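Local coordinates for 303aa long hypothetical esterase (PDB 3AIN), which hydrolyses carboxylic esters as a thermostable, dimeric carboxylesterase of the hormone-sensitive-lipase-like group within the alpha/beta hydrolases, at residues Y192-Y197 / Y314-V319; A79-P84 / Q121-S126; A247-L252 / E270-K275; E60-I65 / A115-C120. The protein carries 1 engineered substitution. One frame throughout, in Å; residues are numbered along the deposited sequence.

Contact 1 (Y192-Y197 / Y314-V319); sequences YQVLIY and YVLRKV
Apolar packing carries most of this contact, and Tyr192 is at its middle, touching Val315, Leu316 and Val319, which lie on the side of the helix turned to the strand. Its CG stands anti to the backbone N (chi1 -154°), which turns the ring from the strand toward the helix. At the hydroxyl end Val315 crosses the tyrosine at about a right angle, with CG2 3.6 Å from Tyr192 CE2 and CB 3.5 Å from Tyr192 OH. Leu316 reaches in with a single methyl: CD2 meets Tyr192 CD2 at 3.7 Å, obliquely to the ring, and the same methyl lies 4.0 Å from Val194 CG2. Val319 supports the root of the tyrosine, its CG1 4.0 Å from Tyr192 CB. Valine and leucine suit the helix here because their methyls give the ring carbons apolar contact without bringing in a polar group.

This is the helix-on-sheet layering of the alpha/beta hydrolase fold: the C-terminal helix 303-321 runs antiparallel to strand 192-196, at 177°, with the short axes 9.9 Å apart.

The polar part of the contact is at the phenol oxygen. One water, in the plane of the Tyr192 ring, is hydrogen-bonded to Tyr192 OH and accepts a bond from Lys318 NZ (2.9 Å), bridging strand and helix. Lys318 NZ also forms salt bridges with Glu303 and Asp307 of the second subunit, placing this end of the contact beside the dimer interface.

Contact 2 (A79-P84 / Q121-S126); sequences ARVYYP and QCVTIS
An antiparallel ladder between strands 79-83 and 123-126 belongs to the mixed sheet of the hydrolase core, and pairs Arg80 with Ser126, Val81 with Ile125 and Tyr82 with Thr124. The first and last are hydrogen-bonded pairs, each closed by two backbone bonds; Tyr82 N to Thr124 O, at 2.8 Å and 172°, is nearly straight. Val81 and Ile125 form the non-hydrogen-bonded pair between them.

On the face of Val81 and Ile125, beta-branched valine and isoleucine suit the extended chain and make a hydrophobic layer, Val81 CG1 lying 3.7 Å from Val123 CG1. Ala79 is small, and its CB meets Ile125 CG2 at 3.8 Å. In the alpha/beta hydrolase fold, strand 76-83 belongs to the antiparallel margin of the sheet, whereas 123-127 runs parallel to its other neighbour, 92-96.

The opposite face is more polar. Tyr82 presents its ring edge to Ser126, CE2 being 4.0 Å from Ser126 CB, while Arg80 CG lies over one ring face. A water donates to Tyr82 OH (2.9 Å) and is hydrogen-bonded to Ser126 OG; Asp110 gives the phenol a second partner. Arg80 itself forms salt bridges with Asp67, Glu107 and Asp110. Beyond the ladder, Pro84 CD comes within 3.4 Å of Cys122 O.

Contact 3 (A247-L252 / E270-K275); sequences ADLNDL and EAYANK
Leu249 lays a methyl on an aromatic face: its CD1 sits 4.1 Å from the centroid of the Tyr272 ring, 25° off the normal, in a CH-pi contact displaced toward the rim. The leucine opens a type II beta turn, Leu249 to Leu252, in the loop before strand 255-260, and an Asx turn overlaps it, with Asp248 OD1 accepting the backbone N of Asn250 at 2.9 Å. Aspartate suits that place because its short carboxylate can reach the backbone N-H two residues on. The loop packs against helix 266-278, a helix on one side of the alpha/beta hydrolase sheet.

Both leucine branches are used. CD1 also meets the aliphatic part of Lys275, 3.7 Å from its CG, the two side chains crossing at about a right angle. CD2 instead approaches the phenol, 3.5 Å from Tyr272 OH. With CG anti to its own backbone N (chi1 -161°), Tyr272 swings its ring along the helix flank to reach the loop; Leu252 adds a looser touch with CD1 near the hydroxyl. Ala177 and Ile181 of helix 171-185 and Leu195 of the sheet also pack on this tyrosine, so the ring sits where loop, helices and sheet meet.

Lysine serves two purposes here: methylenes cover the leucine while the ammonium reaches the loop backbone. Its NZ is hydrogen-bonded to Ile245 O and makes a weak bond to a water that also accepts from Leu249 N. The lysine side chain bends at chi4, and Lys275 NZ arrives 2.8 Å from Ala247 O.

Contact 4 (E60-I65 / A115-C120); sequences EEVGKI and AITNSC
Asn118 and Glu60 both hold CG anti to the carbonyl carbon, with chi1 of -71° and -67°, and the glutamate chain stays extended beyond that point. The two side chains run past each other in opposite directions, with the amide and carboxylate planes almost coplanar. Asn118 ND2 donates to Glu60 OE1 at 3.0 Å and 173°, a straight bond lying in the amide plane and using the anti lone pair of the oxygen. The same nitrogen bonds Glu61 O at 2.9 Å, less ideally, since it stands above that carbonyl's plane. Asparagine fits the place because one short amide can serve both a side chain and a backbone acceptor.

The contact ties the loop entering edge strand 64-71 to the last turns of helix 110-120, which packs on this end of the alpha/beta hydrolase sheet. Val62 lies across the amide, CG1 3.5 Å from Asn118 OD1, and continues with the same methyl toward Thr117 CG2 at 4.1 Å. On the other flank, a water donates to Glu60 OE1 (2.7 Å) and to Ala115 O (2.8 Å), bridging the carboxylate to the helix backbone.

Glu60 OE2 forms a salt bridge with Arg306. With an amide N-H and a water on OE1 and a guanidinium on OE2, the carboxylate probably stays ionised, and the two bonds to the Asn118 amide resist its rotation about chi2.

Contacts 4 and 2 form one neighbourhood, their centres 7 Å apart: strands 64-71 and 76-83 are sheet neighbours, and helix 110-120 leads directly into strand 123-127. Along the chain their segments alternate, and the Cys120–Cys122 disulfide joins one segment of each. Contact 1 closes last, its centre about 15 to 16 Å from those of the others; Arg317 there bonds Ser119 O of 115-120, and Leu195 packs on Tyr272 of contact 3. Both segments of contact 3 fall between those of contact 1, across the chain's centre from contacts 2 and 4, with centres about 27 and 30 Å from theirs. Contact 1 thus lies between them, its helix meeting 115-120 and its strand meeting helix 266-278.

Contact 1 (Y192-Y197 / Y314-V319)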
# COMPACT_ATOMS: atom_id res chain seq x y z
N TYR A 192 7.01 -1.95 15.86
CA TYR A 192 5.96 -1.87 14.85
C TYR A 192 5.00 -3.06 14.98
O TYR A 192 5.36 -4.10 15.54
CB TYR A 192 6.62 -1.87 13.46
CG TYR A 192 5.81 -1.19 12.36
CD1 TYR A 192 5.86 0.19 12.19
CD2 TYR A 192 5.01 -1.93 11.51
CE1 TYR A 192 5.13 0.83 11.17
CE2 TYR A 192 4.24 -1.30 10.52
CZ TYR A 192 4.34 0.07 10.33
OH TYR A 192 3.60 0.71 9.34
N GLN A 193 3.78 -2.90 14.48
CA GLN A 193 2.87 -4.05 14.38
C GLN A 193 2.23 -4.05 12.98
O GLN A 193 1.73 -3.02 12.52
CB GLN A 193 1.79 -3.99 15.48
CG GLN A 193 1.00 -2.67 15.53
CD GLN A 193 -0.01 -2.64 16.68
OE1 GLN A 193 -0.70 -3.62 16.93
NE2 GLN A 193 -0.04 -1.51 17.41
N VAL A 194 2.26 -5.20 12.32
CA VAL A 194 1.66 -5.33 10.98
C VAL A 194 0.42 -6.24 11.08
O VAL A 194 0.54 -7.40 11.47
CB VAL A 194 2.63 -6.05 10.05
CG1 VAL A 194 1.96 -6.29 8.67
CG2 VAL A 194 3.94 -5.21 9.90
N LEU A 195 -0.77 -5.65 10.92
CA LEU A 195 -2.03 -6.37 11.16
C LEU A 195 -2.72 -6.54 9.81
O LEU A 195 -3.11 -5.56 9.19
CB LEU A 195 -2.94 -5.56 12.11
CG LEU A 195 -2.24 -5.10 13.41
CD1 LEU A 195 -3.24 -4.37 14.29
CD2 LEU A 195 -1.67 -6.31 14.18
N ILE A 196 -2.71 -7.78 9.31
CA ILE A 196 -3.23 -8.06 7.97
C ILE A 196 -4.64 -8.63 8.10
O ILE A 196 -4.82 -9.68 8.70
CB ILE A 196 -2.35 -9.13 7.27
CG1 ILE A 196 -0.88 -8.67 7.27
CG2 ILE A 196 -2.86 -9.31 5.82
CD1 ILE A 196 0.11 -9.76 6.84
N TYR A 197 -5.62 -7.85 7.64
CA TYR A 197 -7.05 -8.12 7.88
C TYR A 197 -7.34 -8.79 9.23
O TYR A 197 -7.82 -9.92 9.30
CB TYR A 197 -7.75 -8.84 6.70
CG TYR A 197 -6.93 -9.84 5.89
CD1 TYR A 197 -6.58 -11.07 6.44
CD2 TYR A 197 -6.41 -9.49 4.64
CE1 TYR A 197 -5.81 -11.98 5.71
CE2 TYR A 197 -5.61 -10.38 3.93
CZ TYR A 197 -5.27 -11.59 4.50
OH TYR A 197 -4.54 -12.51 3.76
N TYR A 314 8.26 -2.69 2.78
CA TYR A 314 8.70 -1.32 2.83
C TYR A 314 8.60 -0.71 4.23
O TYR A 314 9.57 -0.11 4.71
CB TYR A 314 7.93 -0.42 1.85
CG TYR A 314 8.26 1.04 2.10
CD1 TYR A 314 9.49 1.55 1.77
CD2 TYR A 314 7.43 1.80 2.92
CE1 TYR A 314 9.82 2.85 2.08
CE2 TYR A 314 7.78 3.06 3.31
CZ TYR A 314 8.97 3.59 2.87
OH TYR A 314 9.38 4.81 3.38
N VAL A 315 7.46 -0.88 4.90
CA VAL A 315 7.31 -0.25 6.21
C VAL A 315 8.27 -0.83 7.24
O VAL A 315 8.75 -0.11 8.11
CB VAL A 315 5.86 -0.22 6.77
CG1 VAL A 315 4.94 0.49 5.76
CG2 VAL A 315 5.34 -1.63 7.15
N LEU A 316 8.52 -2.12 7.16
CA LEU A 316 9.46 -2.72 8.13
C LEU A 316 10.91 -2.34 7.82
O LEU A 316 11.70 -2.09 8.75
CB LEU A 316 9.29 -4.23 8.19
CG LEU A 316 7.97 -4.67 8.84
CD1 LEU A 316 7.91 -6.19 8.93
CD2 LEU A 316 7.75 -4.00 10.23
N ARG A 317 11.27 -2.26 6.55
CA ARG A 317 12.62 -1.77 6.23
C ARG A 317 12.80 -0.35 6.72
O ARG A 317 13.86 0.02 7.25
CB ARG A 317 12.93 -1.89 4.74
CG ARG A 317 13.15 -3.32 4.30
CD ARG A 317 13.57 -3.42 2.83
NE ARG A 317 12.44 -3.31 1.91
CZ ARG A 317 12.24 -2.27 1.10
NH1 ARG A 317 13.07 -1.23 1.13
NH2 ARG A 317 11.16 -2.21 0.34
N LYS A 318 11.77 0.46 6.53
CA LYS A 318 11.80 1.85 7.00
C LYS A 318 11.99 1.90 8.51
O LYS A 318 12.83 2.66 9.03
CB LYS A 318 10.51 2.59 6.59
CG LYS A 318 10.32 3.96 7.23
CD LYS A 318 8.90 4.51 6.99
CE LYS A 318 7.88 3.85 7.95
NZ LYS A 318 6.55 4.53 7.91
N VAL A 319 11.12 1.20 9.25
CA VAL A 319 11.19 1.30 10.71
C VAL A 319 12.46 0.67 11.30
O VAL A 319 12.99 1.19 12.26
CB VAL A 319 9.91 0.76 11.42
CG1 VAL A 319 9.89 -0.76 11.45
CG2 VAL A 319 9.84 1.30 12.86
O HOH W 1 4.12 3.27 8.84

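Contact 2 (A79-P84 / Q121-S126)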
# COMPACT_ATOMS: atom_id res chain seq x y z
N ALA A 79 8.99 -22.89 16.75
CA ALA A 79 9.01 -21.73 15.86
C ALA A 79 10.01 -21.92 14.75
O ALA A 79 10.96 -22.71 14.89
CB ALA A 79 9.32 -20.46 16.64
N ARG A 80 9.74 -21.31 13.61
CA ARG A 80 10.66 -21.41 12.48
C ARG A 80 11.28 -20.05 12.21
O ARG A 80 10.58 -19.02 12.13
CB ARG A 80 9.99 -21.96 11.23
CG ARG A 80 10.97 -22.08 10.05
CD ARG A 80 10.45 -22.93 8.91
NE ARG A 80 10.39 -24.33 9.31
CZ ARG A 80 9.58 -25.24 8.79
NH1 ARG A 80 8.81 -24.93 7.74
NH2 ARG A 80 9.49 -26.45 9.35
N VAL A 81 12.61 -20.02 12.20
CA VAL A 81 13.33 -18.77 12.07
C VAL A 81 13.85 -18.64 10.64
O VAL A 81 14.53 -19.55 10.14
CB VAL A 81 14.55 -18.74 13.02
CG1 VAL A 81 15.31 -17.41 12.87
CG2 VAL A 81 14.10 -19.00 14.47
N TYR A 82 13.46 -17.58 9.95
CA TYR A 82 13.90 -17.34 8.56
C TYR A 82 14.86 -16.14 8.58
O TYR A 82 14.49 -15.03 8.97
CB TYR A 82 12.71 -17.00 7.63
CG TYR A 82 11.59 -18.03 7.60
CD1 TYR A 82 11.49 -18.96 6.57
CD2 TYR A 82 10.62 -18.06 8.62
CE1 TYR A 82 10.44 -19.90 6.54
CE2 TYR A 82 9.52 -18.91 8.52
CZ TYR A 82 9.47 -19.87 7.52
OH TYR A 82 8.43 -20.74 7.47
N TYR A 83 16.06 -16.34 8.04
CA TYR A 83 17.00 -15.24 7.85
C TYR A 83 16.96 -14.76 6.40
O TYR A 83 16.86 -15.57 5.48
CB TYR A 83 18.43 -15.72 8.14
CG TYR A 83 18.68 -16.01 9.60
CD1 TYR A 83 19.23 -15.04 10.42
CD2 TYR A 83 18.42 -17.26 10.13
CE1 TYR A 83 19.48 -15.30 11.75
CE2 TYR A 83 18.70 -17.53 11.47
CZ TYR A 83 19.22 -16.54 12.27
OH TYR A 83 19.48 -16.79 13.60
N PRO A 84 17.11 -13.46 6.18
CA PRO A 84 17.14 -12.96 4.82
C PRO A 84 18.51 -13.20 4.20
O PRO A 84 19.41 -13.70 4.88
CB PRO A 84 16.91 -11.47 4.99
CG PRO A 84 17.50 -11.16 6.31
CD PRO A 84 17.22 -12.37 7.17
N GLN A 121 13.53 -7.89 4.37
CA GLN A 121 14.96 -8.13 4.66
C GLN A 121 15.22 -8.16 6.15
O GLN A 121 16.13 -7.49 6.68
CB GLN A 121 15.83 -7.10 3.95
CG GLN A 121 15.58 -7.19 2.45
CD GLN A 121 16.59 -6.43 1.64
OE1 GLN A 121 16.95 -5.31 1.99
NE2 GLN A 121 16.89 -6.95 0.46
N CYS A 122 14.45 -9.00 6.81
CA CYS A 122 14.45 -9.04 8.25
C CYS A 122 14.30 -10.50 8.67
O CYS A 122 14.06 -11.36 7.83
CB CYS A 122 13.34 -8.14 8.76
SG CYS A 122 11.74 -8.93 8.76
N VAL A 123 14.77 -10.82 9.87
CA VAL A 123 14.54 -12.17 10.39
C VAL A 123 13.06 -12.28 10.72
O VAL A 123 12.50 -11.42 11.38
CB VAL A 123 15.36 -12.41 11.67
CG1 VAL A 123 14.99 -13.74 12.31
CG2 VAL A 123 16.84 -12.35 11.33
N THR A 124 12.45 -13.35 10.24
CA THR A 124 11.05 -13.62 10.57
C THR A 124 11.00 -14.87 11.41
O THR A 124 11.58 -15.89 11.05
CB THR A 124 10.24 -13.81 9.27
OG1 THR A 124 10.35 -12.61 8.50
CG2 THR A 124 8.75 -14.07 9.60
N ILE A 125 10.20 -14.81 12.47
CA ILE A 125 10.03 -15.95 13.35
C ILE A 125 8.57 -16.33 13.43
O ILE A 125 7.75 -15.63 14.03
CB ILE A 125 10.60 -15.69 14.75
CG1 ILE A 125 12.10 -15.37 14.61
CG2 ILE A 125 10.40 -16.94 15.64
CD1 ILE A 125 12.79 -15.12 15.97
N SER A 126 8.27 -17.45 12.81
CA SER A 126 6.89 -17.91 12.66
C SER A 126 6.55 -18.85 13.79
O SER A 126 7.23 -19.87 14.00
CB SER A 126 6.72 -18.60 11.31
OG SER A 126 5.38 -19.08 11.15
O HOH W 2 5.80 -20.44 8.67

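Contact 3 (A247-L252 / E270-K275)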
# COMPACT_ATOMS: atom_id res chain seq x y z
N ALA A 247 -9.40 -2.79 24.45
CA ALA A 247 -8.26 -2.37 25.28
C ALA A 247 -8.03 -0.87 25.12
O ALA A 247 -8.45 -0.27 24.13
CB ALA A 247 -6.99 -3.15 24.86
N ASP A 248 -7.31 -0.27 26.08
CA ASP A 248 -6.74 1.06 25.93
C ASP A 248 -5.50 0.99 25.03
O ASP A 248 -4.56 0.23 25.29
CB ASP A 248 -6.40 1.61 27.34
CG ASP A 248 -5.60 2.90 27.32
OD1 ASP A 248 -5.09 3.30 26.26
OD2 ASP A 248 -5.32 3.42 28.43
N LEU A 249 -5.57 1.67 23.88
CA LEU A 249 -4.59 1.47 22.83
C LEU A 249 -3.51 2.54 22.82
O LEU A 249 -2.72 2.62 21.88
CB LEU A 249 -5.29 1.39 21.45
CG LEU A 249 -6.40 0.33 21.31
CD1 LEU A 249 -6.91 0.31 19.85
CD2 LEU A 249 -5.94 -1.08 21.70
N ASN A 250 -3.49 3.40 23.85
CA ASN A 250 -2.40 4.36 23.98
C ASN A 250 -1.05 3.66 24.04
O ASN A 250 -0.94 2.56 24.59
CB ASN A 250 -2.59 5.17 25.26
CG ASN A 250 -3.77 6.12 25.17
OD1 ASN A 250 -3.64 7.24 24.67
ND2 ASN A 250 -4.90 5.71 25.71
N ASP A 251 -0.04 4.29 23.45
CA ASP A 251 1.37 3.93 23.65
C ASP A 251 1.73 2.60 23.00
O ASP A 251 2.76 2.02 23.30
CB ASP A 251 1.74 3.92 25.14
CG ASP A 251 1.50 5.27 25.82
OD1 ASP A 251 1.96 6.28 25.28
OD2 ASP A 251 0.72 5.32 26.79
N LEU A 252 0.90 2.16 22.05
CA LEU A 252 1.22 0.95 21.29
C LEU A 252 2.12 1.31 20.11
O LEU A 252 2.25 2.47 19.74
CB LEU A 252 -0.09 0.27 20.80
CG LEU A 252 -1.00 -0.36 21.88
CD1 LEU A 252 -2.30 -0.97 21.31
CD2 LEU A 252 -0.28 -1.40 22.71
N GLU A 270 -10.69 -1.34 10.04
CA GLU A 270 -10.66 0.11 9.99
C GLU A 270 -10.88 0.70 11.39
O GLU A 270 -10.27 1.72 11.74
CB GLU A 270 -11.70 0.64 8.99
CG GLU A 270 -11.38 0.29 7.53
CD GLU A 270 -12.33 0.99 6.56
OE1 GLU A 270 -12.80 2.10 6.89
OE2 GLU A 270 -12.50 0.49 5.44
N ALA A 271 -11.83 0.13 12.14
CA ALA A 271 -12.12 0.64 13.51
C ALA A 271 -10.87 0.57 14.37
O ALA A 271 -10.59 1.47 15.17
CB ALA A 271 -13.23 -0.16 14.17
N TYR A 272 -10.14 -0.54 14.26
CA TYR A 272 -8.96 -0.69 15.09
C TYR A 272 -7.92 0.38 14.73
O TYR A 272 -7.28 0.96 15.61
CB TYR A 272 -8.36 -2.09 14.96
CG TYR A 272 -7.43 -2.45 16.13
CD1 TYR A 272 -7.97 -2.82 17.36
CD2 TYR A 272 -6.04 -2.45 15.98
CE1 TYR A 272 -7.14 -3.12 18.43
CE2 TYR A 272 -5.22 -2.85 17.03
CZ TYR A 272 -5.79 -3.18 18.24
OH TYR A 272 -4.97 -3.46 19.32
N ALA A 273 -7.70 0.60 13.43
CA ALA A 273 -6.82 1.69 12.98
C ALA A 273 -7.30 3.01 13.58
O ALA A 273 -6.49 3.84 14.01
CB ALA A 273 -6.79 1.78 11.43
N ASN A 274 -8.60 3.27 13.47
CA ASN A 274 -9.15 4.54 13.94
C ASN A 274 -8.95 4.74 15.44
O ASN A 274 -8.64 5.86 15.87
CB ASN A 274 -10.62 4.67 13.54
CG ASN A 274 -10.80 4.81 12.03
OD1 ASN A 274 -11.85 4.46 11.46
ND2 ASN A 274 -9.72 5.13 11.36
N LYS A 275 -9.20 3.70 16.22
CA LYS A 275 -9.03 3.79 17.67
C LYS A 275 -7.56 3.95 18.07
O LYS A 275 -7.23 4.81 18.91
CB LYS A 275 -9.68 2.59 18.36
CG LYS A 275 -9.74 2.67 19.90
CD LYS A 275 -10.57 1.49 20.41
CE LYS A 275 -11.21 1.75 21.76
NZ LYS A 275 -10.37 1.22 22.84
O HOH W 3 -7.82 3.39 23.32

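Contact 4 (E60-I65 / A115-C120)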
# COMPACT_ATOMS: atom_id res chain seq x y z
N GLU A 60 10.10 -19.19 -1.93
CA GLU A 60 11.28 -18.37 -2.23
C GLU A 60 12.46 -18.85 -1.41
O GLU A 60 12.35 -19.05 -0.20
CB GLU A 60 11.00 -16.89 -1.94
CG GLU A 60 9.98 -16.28 -2.88
CD GLU A 60 9.70 -14.82 -2.62
OE1 GLU A 60 10.47 -14.16 -1.87
OE2 GLU A 60 8.86 -14.26 -3.35
N GLU A 61 13.64 -18.86 -2.04
CA GLU A 61 14.87 -19.05 -1.30
C GLU A 61 15.07 -17.90 -0.31
O GLU A 61 14.90 -16.74 -0.65
CB GLU A 61 16.06 -19.09 -2.27
CG GLU A 61 17.28 -19.82 -1.74
CD GLU A 61 18.31 -20.09 -2.83
OE1 GLU A 61 17.94 -20.65 -3.88
OE2 GLU A 61 19.48 -19.67 -2.65
N VAL A 62 15.52 -18.24 0.89
CA VAL A 62 15.95 -17.20 1.82
C VAL A 62 17.41 -17.46 2.22
O VAL A 62 18.10 -18.24 1.55
CB VAL A 62 15.03 -17.12 3.08
CG1 VAL A 62 13.61 -16.68 2.66
CG2 VAL A 62 14.98 -18.46 3.81
N GLY A 63 17.90 -16.72 3.21
CA GLY A 63 19.29 -16.85 3.65
C GLY A 63 19.62 -18.16 4.36
O GLY A 63 20.66 -18.77 4.08
N LYS A 64 18.81 -18.52 5.34
CA LYS A 64 19.06 -19.66 6.23
C LYS A 64 17.76 -19.85 7.01
O LYS A 64 17.03 -18.89 7.17
CB LYS A 64 20.17 -19.31 7.23
CG LYS A 64 20.36 -20.32 8.35
CD LYS A 64 21.65 -20.03 9.11
CE LYS A 64 21.41 -19.85 10.60
NZ LYS A 64 21.47 -21.13 11.36
N ILE A 65 17.37 -21.11 7.20
CA ILE A 65 16.24 -21.44 8.07
C ILE A 65 16.67 -22.33 9.23
O ILE A 65 17.39 -23.32 9.04
CB ILE A 65 15.13 -22.15 7.26
CG1 ILE A 65 14.66 -21.24 6.12
CG2 ILE A 65 13.94 -22.51 8.17
CD1 ILE A 65 13.80 -21.94 5.07
N ALA A 115 8.35 -15.26 1.68
CA ALA A 115 8.14 -14.06 0.91
C ALA A 115 8.24 -12.78 1.75
O ALA A 115 8.85 -11.81 1.32
CB ALA A 115 6.82 -14.12 0.17
N ILE A 116 7.66 -12.81 2.95
CA ILE A 116 7.77 -11.66 3.86
C ILE A 116 9.24 -11.37 4.26
O ILE A 116 9.68 -10.21 4.32
CB ILE A 116 6.88 -11.87 5.10
CG1 ILE A 116 5.40 -11.71 4.71
CG2 ILE A 116 7.26 -10.89 6.21
CD1 ILE A 116 4.43 -12.10 5.85
N THR A 117 9.96 -12.44 4.56
CA THR A 117 11.36 -12.33 4.96
C THR A 117 12.16 -11.63 3.86
O THR A 117 12.92 -10.70 4.13
CB THR A 117 11.95 -13.72 5.17
OG1 THR A 117 11.31 -14.33 6.29
CG2 THR A 117 13.46 -13.64 5.42
N ASN A 118 11.98 -12.07 2.63
CA ASN A 118 12.72 -11.45 1.52
C ASN A 118 12.28 -10.01 1.26
O ASN A 118 13.10 -9.15 0.89
CB ASN A 118 12.62 -12.30 0.24
CG ASN A 118 13.43 -13.58 0.34
OD1 ASN A 118 14.43 -13.65 1.07
ND2 ASN A 118 12.92 -14.64 -0.27
N SER A 119 11.00 -9.74 1.44
CA SER A 119 10.48 -8.39 1.27
C SER A 119 10.97 -7.42 2.34
O SER A 119 11.29 -6.26 2.00
CB SER A 119 8.93 -8.39 1.16
OG SER A 119 8.47 -7.07 0.85
N CYS A 120 10.90 -7.82 3.63
CA CYS A 120 11.33 -6.94 4.75
C CYS A 120 12.84 -6.94 4.98
O CYS A 120 13.32 -6.12 5.75
CB CYS A 120 10.63 -7.20 6.11
SG CYS A 120 10.77 -8.87 6.88
O HOH W 4 9.32 -11.70 -1.45